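PDB 4JZA: uncharacterized protein from Legionella longbeachae NSW150, which probably removes the 3-phosphate from phosphatidylinositol 3-phosphate, acting as a phosphoinositide phosphatase in the interaction of the pathogen with its host. Local coordinates for residues V49-H53 / V81-K85. Sequence-based numbering, arbitrary orientation.
Sequences VDSLH and VDECK
His53 and Lys85 reach across the gap between two antiparallel helices, 41-62 and 74-87, and each ends on a carboxylate of the opposite helix. The short segments run at 177° to each other with their axes 10.7 Å apart, a spacing bridged mainly by side chains. His53 NE2 donates to Asp82 OD1 over 2.7 Å, the acceptor lying almost in the plane of the imidazole and the N-H pointing at it at 155°. The ring meets this oxygen nearly head-on to its C-O bond, and the hydroxyl of Tyr57, one turn further along helix 41-62, bonds the same atom, so OD1 has two partners. Lys85, its CG anti to the backbone N (chi1 -175°) and the chain extended beyond, passes over one face of the His53 ring; its CD sits 3.8 Å from the ring centroid in a CH-pi contact. Lys85 NZ then forms a salt bridge with Asp50 OD1 at 2.9 Å, meeting it on the anti side of the carboxylate, while Asp50 OD2 is paired with Lys54. Nonpolar contacts lie beside these bonds: Val81 CG1 approaches His53 CD2 obliquely at 3.5 Å, and Val49 CG1 rests 3.8 Å from Lys85 CG. Val81 also packs on Leu109 and Leu112 of helix 95-116. Asp50 is thus shared by two lysines, which probably favours its ionised form, and the Asp82 bond at its edge and the lysine chain over one face should limit rotation of the imidazole, which also meets the Tyr57 ring; a charged pair and a histidine-carboxylate bond so join the two helices.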
loop_
_atom_site.group_PDB
_atom_site.type_symbol
_atom_site.label_atom_id
_atom_site.label_comp_id
_atom_site.label_asym_id
_atom_site.label_seq_id
_atom_site.Cartn_x
_atom_site.Cartn_y
_atom_site.Cartn_z
ATOM N N VAL A 49 -12.816 2.804 -7.891
ATOM C CA VAL A 49 -12.972 4.221 -8.097
ATOM C C VAL A 49 -13.305 4.901 -6.776
ATOM O O VAL A 49 -12.634 5.858 -6.378
ATOM C CB VAL A 49 -14.055 4.560 -9.145
ATOM C CG1 VAL A 49 -14.339 6.051 -9.160
ATOM C CG2 VAL A 49 -13.605 4.158 -10.536
ATOM N N ASP A 50 -14.327 4.397 -6.098
ATOM C CA ASP A 50 -14.827 5.024 -4.883
ATOM C C ASP A 50 -13.750 5.052 -3.825
ATOM O O ASP A 50 -13.525 6.054 -3.179
ATOM C CB ASP A 50 -16.098 4.294 -4.406
ATOM C CG ASP A 50 -16.681 4.849 -3.084
ATOM O OD1 ASP A 50 -17.122 6.018 -2.989
ATOM O OD2 ASP A 50 -16.739 4.078 -2.126
ATOM N N SER A 51 -13.026 3.976 -3.673
ATOM C CA SER A 51 -12.004 3.935 -2.621
ATOM C C SER A 51 -10.870 4.926 -2.852
ATOM O O SER A 51 -10.337 5.471 -1.899
ATOM C CB SER A 51 -11.430 2.520 -2.485
ATOM O OG SER A 51 -10.701 2.385 -1.295
ATOM N N LEU A 52 -10.478 5.113 -4.106
ATOM C CA LEU A 52 -9.390 6.017 -4.433
ATOM C C LEU A 52 -9.821 7.474 -4.311
ATOM O O LEU A 52 -9.016 8.373 -3.968
ATOM C CB LEU A 52 -8.833 5.719 -5.838
ATOM C CG LEU A 52 -8.108 4.383 -5.972
ATOM C CD1 LEU A 52 -7.689 4.186 -7.402
ATOM C CD2 LEU A 52 -6.889 4.267 -5.073
ATOM N N HIS A 53 -11.080 7.701 -4.645
ATOM C CA HIS A 53 -11.719 8.986 -4.434
ATOM C C HIS A 53 -11.602 9.254 -2.945
ATOM O O HIS A 53 -10.937 10.213 -2.561
ATOM C CB HIS A 53 -13.171 8.928 -4.957
ATOM C CG HIS A 53 -13.960 10.146 -4.716
ATOM N ND1 HIS A 53 -14.731 10.313 -3.595
ATOM C CD2 HIS A 53 -14.086 11.279 -5.432
ATOM C CE1 HIS A 53 -15.316 11.499 -3.632
ATOM N NE2 HIS A 53 -14.968 12.090 -4.760
ATOM N N VAL A 81 -11.990 16.447 -8.557
ATOM C CA VAL A 81 -12.007 15.038 -8.248
ATOM C C VAL A 81 -13.369 14.441 -8.179
ATOM O O VAL A 81 -13.560 13.351 -8.658
ATOM C CB VAL A 81 -11.251 14.847 -6.966
ATOM C CG1 VAL A 81 -11.577 13.542 -6.335
ATOM C CG2 VAL A 81 -9.804 14.920 -7.357
ATOM N N ASP A 82 -14.323 15.161 -7.617
ATOM C CA ASP A 82 -15.720 14.764 -7.696
ATOM C C ASP A 82 -16.250 14.652 -9.112
ATOM O O ASP A 82 -17.062 13.740 -9.385
ATOM C CB ASP A 82 -16.622 15.700 -6.889
ATOM C CG ASP A 82 -16.420 15.565 -5.366
ATOM O OD1 ASP A 82 -15.760 14.646 -4.876
ATOM O OD2 ASP A 82 -16.940 16.365 -4.616
ATOM N N GLU A 83 -15.819 15.526 -10.024
ATOM C CA GLU A 83 -16.328 15.426 -11.385
ATOM C C GLU A 83 -15.710 14.228 -12.056
ATOM O O GLU A 83 -16.406 13.547 -12.816
ATOM C CB GLU A 83 -16.130 16.695 -12.224
ATOM C CG GLU A 83 -17.184 17.766 -11.931
ATOM C CD GLU A 83 -17.057 19.027 -12.817
ATOM O OE1 GLU A 83 -17.097 18.837 -14.069
ATOM O OE2 GLU A 83 -16.929 20.185 -12.273
ATOM N N CYS A 84 -14.421 13.970 -11.785
ATOM C CA CYS A 84 -13.726 12.834 -12.412
ATOM C C CYS A 84 -14.438 11.557 -12.014
ATOM O O CYS A 84 -14.567 10.630 -12.809
ATOM C CB CYS A 84 -12.275 12.733 -11.962
ATOM S SG CYS A 84 -11.185 14.060 -12.511
ATOM N N LYS A 85 -14.874 11.507 -10.763
ATOM C CA LYS A 85 -15.599 10.363 -10.265
ATOM C C LYS A 85 -16.962 10.230 -10.905
ATOM O O LYS A 85 -17.374 9.128 -11.216
ATOM C CB LYS A 85 -15.793 10.387 -8.740
ATOM C CG LYS A 85 -16.457 9.088 -8.286
ATOM C CD LYS A 85 -16.696 8.978 -6.807
ATOM C CE LYS A 85 -17.799 7.952 -6.612
ATOM N NZ LYS A 85 -18.040 7.755 -5.178
#